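Local coordinates for protein NAD-dependent aldehyde dehydrogenase (Burkholderia multivorans, PDB 5UJU) that probably oxidises aldehydes to the corresponding carboxylic acids, using NAD as the electron acceptor, at residues His143-Ala148 against Pro241-Pro246; Cys213-Thr218 against Ala344-Gln349. All coordinates share one frame; numbering follows the deposited sequence.

Interaction 1 of 2, residues His143-Ala148 against Pro241-Pro246; sequences HTTGQA and PGAILP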
loop_
_atom_site.group_PDB
_atom_site.type_symbol
_atom_site.label_atom_id
_atom_site.label_comp_id
_atom_site.label_asym_id
_atom_site.label_seq_id
_atom_site.Cartn_x
_atom_site.Cartn_y
_atom_site.Cartn_z
ATOM N N HIS A 143 -17.019 30.983 -1.993
ATOM C CA HIS A 143 -16.232 32.176 -2.265
ATOM C C HIS A 143 -14.738 31.908 -2.328
ATOM O O HIS A 143 -13.950 32.857 -2.303
ATOM C CB HIS A 143 -16.566 33.272 -1.252
ATOM C CG HIS A 143 -17.939 33.830 -1.452
ATOM N ND1 HIS A 143 -18.260 34.627 -2.530
ATOM C CD2 HIS A 143 -19.091 33.646 -0.764
ATOM C CE1 HIS A 143 -19.539 34.948 -2.471
ATOM N NE2 HIS A 143 -20.068 34.363 -1.411
ATOM N N THR A 144 -14.330 30.654 -2.454
ATOM C CA THR A 144 -12.968 30.395 -2.900
ATOM C C THR A 144 -12.923 29.609 -4.195
ATOM O O THR A 144 -12.133 29.941 -5.079
ATOM C CB THR A 144 -12.143 29.642 -1.830
ATOM O OG1 THR A 144 -12.839 28.466 -1.403
ATOM C CG2 THR A 144 -11.892 30.536 -0.644
ATOM N N THR A 145 -13.765 28.584 -4.332
ATOM C CA THR A 145 -13.746 27.717 -5.505
ATOM C C THR A 145 -14.646 28.204 -6.628
ATOM O O THR A 145 -14.445 27.800 -7.777
ATOM C CB THR A 145 -14.181 26.298 -5.130
ATOM O OG1 THR A 145 -15.590 26.292 -4.847
ATOM C CG2 THR A 145 -13.414 25.819 -3.904
ATOM N N GLY A 146 -15.643 29.026 -6.324
ATOM C CA GLY A 146 -16.605 29.463 -7.313
ATOM C C GLY A 146 -17.794 28.547 -7.495
ATOM O O GLY A 146 -18.639 28.816 -8.366
ATOM N N GLN A 147 -17.884 27.466 -6.718
ATOM C CA GLN A 147 -19.048 26.596 -6.799
ATOM C C GLN A 147 -20.307 27.348 -6.390
ATOM O O GLN A 147 -20.301 28.128 -5.431
ATOM C CB GLN A 147 -18.858 25.359 -5.913
ATOM C CG GLN A 147 -17.959 24.315 -6.545
ATOM C CD GLN A 147 -17.551 23.202 -5.604
ATOM O OE1 GLN A 147 -18.113 23.034 -4.524
ATOM N NE2 GLN A 147 -16.581 22.411 -6.029
ATOM N N ALA A 148 -21.385 27.127 -7.141
ATOM C CA ALA A 148 -22.691 27.640 -6.749
ATOM C C ALA A 148 -23.087 27.058 -5.395
ATOM O O ALA A 148 -22.620 25.992 -4.987
ATOM C CB ALA A 148 -23.754 27.299 -7.803
ATOM N N PRO A 241 -3.319 27.765 -2.237
ATOM C CA PRO A 241 -3.398 29.175 -1.805
ATOM C C PRO A 241 -4.666 29.895 -2.257
ATOM O O PRO A 241 -4.972 30.980 -1.736
ATOM C CB PRO A 241 -2.153 29.820 -2.438
ATOM C CG PRO A 241 -1.339 28.716 -2.967
ATOM C CD PRO A 241 -2.203 27.528 -3.167
ATOM N N GLY A 242 -5.404 29.347 -3.219
ATOM C CA GLY A 242 -6.674 29.926 -3.620
ATOM C C GLY A 242 -7.890 29.417 -2.865
ATOM O O GLY A 242 -8.992 29.939 -3.067
ATOM N N ALA A 243 -7.727 28.415 -1.990
ATOM C CA ALA A 243 -8.858 27.831 -1.260
ATOM C C ALA A 243 -8.379 27.388 0.121
ATOM O O ALA A 243 -8.347 26.199 0.431
ATOM C CB ALA A 243 -9.478 26.645 -2.002
ATOM N N ILE A 244 -8.007 28.356 0.958
ATOM C CA ILE A 244 -7.533 28.055 2.313
ATOM C C ILE A 244 -8.684 27.955 3.304
ATOM O O ILE A 244 -8.748 27.019 4.100
ATOM C CB ILE A 244 -6.515 29.117 2.772
ATOM C CG1 ILE A 244 -5.306 29.152 1.835
ATOM C CG2 ILE A 244 -6.081 28.846 4.235
ATOM C CD1 ILE A 244 -4.501 30.454 1.957
ATOM N N LEU A 245 -9.597 28.921 3.269
ATOM C CA LEU A 245 -10.615 29.056 4.309
ATOM C C LEU A 245 -11.369 27.770 4.610
ATOM O O LEU A 245 -11.554 27.466 5.802
ATOM C CB LEU A 245 -11.595 30.182 3.943
ATOM C CG LEU A 245 -12.567 30.538 5.082
ATOM C CD1 LEU A 245 -11.778 30.930 6.350
ATOM C CD2 LEU A 245 -13.561 31.644 4.714
ATOM N N PRO A 246 -11.839 26.986 3.622
ATOM C CA PRO A 246 -12.547 25.742 3.977
ATOM C C PRO A 246 -11.712 24.791 4.814
ATOM O O PRO A 246 -12.260 24.133 5.707
ATOM C CB PRO A 246 -12.916 25.131 2.602
ATOM C CG PRO A 246 -12.959 26.290 1.682
ATOM C CD PRO A 246 -11.884 27.230 2.163
#
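With chi1 at 53°, Thr-144 sets OG1 between its backbone N and carbonyl carbon and CG2 beside the backbone N, which lays the methyl against the carbonyl of Gly-242 and aims the hydroxyl at Ala-243 and Pro-246. The carbon at the fork does the closest touching: CB of Thr-144 sits 3.4 Å from O of Gly-242 and 3.8 Å from CA of Ala-243. OG1 of Thr-144 is 3.9 Å from CB of Ala-243 and 3.8 Å from CG of Pro-246. Thr-144 and Pro-246 point at each other, the hydroxyl oxygen meeting CG and CD of the proline ring. The hydroxyl has its polar partner within its own helix, at the carbonyl O of Ser-140 one turn back, and so can lie among apolar neighbours without being left unsatisfied.

Thr-145 meets the other segment lightly, through CG2 at 4.4 Å from CB of Ala-243. Its chi1 of 71° turns OG1 back to the chain, where it takes the N-H of Gln-147 at 3.2 Å and 166°, an ST turn, and bonds to O of Val-141. The turn lies just where helix 134-145 ends, with Gly-146 leaving helical geometry at positive phi.

On the side of Pro-241 to Pro-246, OE2 of Glu-80 accepts from the backbone N of both Ile-244 and Leu-245, and Thr-144 also packs on this glutamate. The contact is largely buried van der Waals packing of threonine side chains on a backbone bend, Ala-243 CB and the Pro-246 ring. It joins the C-terminal end of helix 134-145 to the connection between strand 234-238 and helix 245-260, a beta-alpha step of the Rossmann-like nucleotide-binding domain of aldehyde dehydrogenases.

Interaction 2 of 2, residues Cys213-Thr218 against Ala344-Gln349; sequences CCTFPT and ALYSGQ. With NA (sodium ion), chain C.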
loop_
_atom_site.group_PDB
_atom_site.type_symbol
_atom_site.label_atom_id
_atom_site.label_comp_id
_atom_site.label_asym_id
_atom_site.label_seq_id
_atom_site.Cartn_x
_atom_site.Cartn_y
_atom_site.Cartn_z
ATOM N N CYS A 213 -6.340 21.193 -2.825
ATOM C CA CYS A 213 -6.809 21.427 -4.188
ATOM C C CYS A 213 -7.648 22.709 -4.248
ATOM O O CYS A 213 -8.314 23.080 -3.274
ATOM C CB CYS A 213 -7.626 20.212 -4.654
ATOM S SG CYS A 213 -8.874 20.501 -5.916
ATOM N N CYS A 214 -7.615 23.400 -5.394
ATOM C CA CYS A 214 -8.297 24.695 -5.467
ATOM C C CYS A 214 -9.785 24.584 -5.792
ATOM O O CYS A 214 -10.519 25.552 -5.562
ATOM C CB CYS A 214 -7.618 25.626 -6.480
ATOM S SG CYS A 214 -7.849 25.197 -8.216
ATOM N N THR A 215 -10.252 23.440 -6.309
ATOM C CA THR A 215 -11.653 23.276 -6.696
ATOM C C THR A 215 -12.475 22.496 -5.677
ATOM O O THR A 215 -13.636 22.837 -5.436
ATOM C CB THR A 215 -11.757 22.543 -8.039
ATOM O OG1 THR A 215 -10.893 21.404 -8.001
ATOM C CG2 THR A 215 -11.352 23.457 -9.196
ATOM N N PHE A 216 -11.927 21.428 -5.105
ATOM C CA PHE A 216 -12.641 20.615 -4.117
ATOM C C PHE A 216 -11.773 20.462 -2.877
ATOM O O PHE A 216 -11.319 19.356 -2.543
ATOM C CB PHE A 216 -13.028 19.253 -4.696
ATOM C CG PHE A 216 -14.133 19.328 -5.724
ATOM C CD1 PHE A 216 -13.854 19.643 -7.045
ATOM C CD2 PHE A 216 -15.455 19.099 -5.361
ATOM C CE1 PHE A 216 -14.872 19.724 -7.985
ATOM C CE2 PHE A 216 -16.485 19.176 -6.304
ATOM C CZ PHE A 216 -16.187 19.496 -7.613
ATOM N N PRO A 217 -11.576 21.558 -2.132
ATOM C CA PRO A 217 -10.628 21.510 -1.002
ATOM C C PRO A 217 -11.006 20.493 0.063
ATOM O O PRO A 217 -10.135 19.744 0.535
ATOM C CB PRO A 217 -10.651 22.954 -0.468
ATOM C CG PRO A 217 -11.985 23.510 -0.900
ATOM C CD PRO A 217 -12.258 22.860 -2.245
ATOM N N THR A 218 -12.282 20.432 0.453
ATOM C CA THR A 218 -12.668 19.452 1.464
ATOM C C THR A 218 -12.940 18.077 0.852
ATOM O O THR A 218 -12.543 17.056 1.422
ATOM C CB THR A 218 -13.886 19.949 2.248
ATOM O OG1 THR A 218 -14.970 20.220 1.349
ATOM C CG2 THR A 218 -13.536 21.219 3.027
ATOM N N ALA A 344 -22.074 21.290 -18.118
ATOM C CA ALA A 344 -22.403 22.592 -17.549
ATOM C C ALA A 344 -22.134 22.699 -16.049
ATOM O O ALA A 344 -21.820 23.792 -15.559
ATOM C CB ALA A 344 -23.876 22.905 -17.824
ATOM N N LEU A 345 -22.252 21.591 -15.319
ATOM C CA LEU A 345 -22.085 21.551 -13.871
ATOM C C LEU A 345 -20.765 22.184 -13.448
ATOM O O LEU A 345 -19.689 21.683 -13.787
ATOM C CB LEU A 345 -22.132 20.096 -13.412
ATOM C CG LEU A 345 -23.396 19.524 -12.790
ATOM C CD1 LEU A 345 -23.092 18.097 -12.386
ATOM C CD2 LEU A 345 -23.826 20.340 -11.585
ATOM N N TYR A 346 -20.846 23.289 -12.716
ATOM C CA TYR A 346 -19.648 23.967 -12.219
ATOM C C TYR A 346 -18.690 24.306 -13.371
ATOM O O TYR A 346 -17.469 24.329 -13.205
ATOM C CB TYR A 346 -18.974 23.115 -11.125
ATOM C CG TYR A 346 -17.798 23.749 -10.381
ATOM C CD1 TYR A 346 -17.701 25.128 -10.201
ATOM C CD2 TYR A 346 -16.783 22.949 -9.871
ATOM C CE1 TYR A 346 -16.606 25.688 -9.521
ATOM C CE2 TYR A 346 -15.709 23.487 -9.210
ATOM C CZ TYR A 346 -15.621 24.849 -9.037
ATOM O OH TYR A 346 -14.531 25.344 -8.370
ATOM N N SER A 347 -19.246 24.563 -14.562
ATOM C CA SER A 347 -18.462 25.008 -15.719
ATOM C C SER A 347 -17.331 24.037 -16.043
ATOM O O SER A 347 -16.220 24.444 -16.396
ATOM C CB SER A 347 -17.913 26.426 -15.528
ATOM O OG SER A 347 -18.954 27.375 -15.347
ATOM N N GLY A 348 -17.630 22.742 -15.954
ATOM C CA GLY A 348 -16.668 21.708 -16.302
ATOM C C GLY A 348 -15.447 21.644 -15.418
ATOM O O GLY A 348 -14.458 21.002 -15.790
ATOM N N GLN A 349 -15.491 22.276 -14.238
ATOM C CA GLN A 349 -14.366 22.320 -13.319
ATOM C C GLN A 349 -14.385 21.171 -12.310
ATOM O O GLN A 349 -13.752 21.266 -11.249
ATOM C CB GLN A 349 -14.327 23.676 -12.595
ATOM C CG GLN A 349 -14.102 24.869 -13.546
ATOM C CD GLN A 349 -14.345 26.230 -12.898
ATOM O OE1 GLN A 349 -13.427 27.044 -12.793
ATOM N NE2 GLN A 349 -15.594 26.494 -12.490
HETATM NA NA NA C . -13.784 20.005 -18.236
HETATM O O HOH W 1 -11.571 19.483 -10.013
HETATM O O HOH W 2 -11.865 20.795 -16.694
HETATM O O HOH W 3 -12.299 19.830 -20.241
HETATM O O HOH W 4 -13.477 17.437 -17.942
HETATM O O HOH W 5 -15.776 19.637 -20.080
#
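Thr-215 and Phe-216 press against Tyr-346 and the carbonyl of Gln-349, and this is where the packing is close. CG2 of Thr-215 lies 3.8 Å from OH of Tyr-346 and equally near O of Gln-349, while CB of Thr-215 lies at the edge of the tyrosine ring. Beside it, CE1 of Phe-216 stands 4.0 Å from CE2 of Tyr-346. The two ring planes are turned 81° apart, and the side chains slide past each other in opposite directions. The edge of the phenylalanine also receives the Gln-349 carbonyl O in its plane, 3.8 Å from CE1. Tyr-346 is extended, CG anti to its backbone N (chi1 -173°), which carries the ring across to Phe-216 and Thr-215 and its hydroxyl on to O of Thr-145; CB of Gln-349 covers one ring face near the rim.

Behind the ring, Tyr-346 O is gripped by two donors of Gln-349, the backbone N and the amide NE2 (3.0 Å), which arrive from opposite faces of the carbonyl plane. OE1 of that amide accepts from N of Gln-402, and NE2 also bonds to O of Ala-400, which helps hold the amide in place. This left-handed turn, Tyr-346 to Gln-349, runs into the Gly-Gln-x-Cys sequence that in aldehyde dehydrogenases ends in the nucleophilic cysteine.

At the other flank of Thr-215, beside the phenylalanine, the packing gives way to a water that spans the segments, 2.9 Å from OG1 of Thr-215, and donates to O of Gln-349. Farther out, O of Gly-348 binds a sodium ion at 2.7 Å, with four waters and O of Gly-458 as its other ligands.

Overall arrangement
Interactions 1 and 2 have centres about 9 Å apart and meet directly, their segments alternating along the chain. The main tie is Thr-145 O to Tyr-346 OH, at 2.5 Å a probable hydrogen bond, which links the end of helix 134-145 to the turn 344-349. Two further approaches are packing: Gln-147 NE2 comes to 3.0 Å from Thr-215 O, and Thr-145 CG2 to 3.3 Å from Cys-214 O. Residues 143-148, half of interaction 1, thus also touch both segments of interaction 2. Both rest on the Rossmann-like NAD-binding domain; interaction 2 joins it to the loop that probably leads to the catalytic cysteine and, through Gly-348, to the sodium ion.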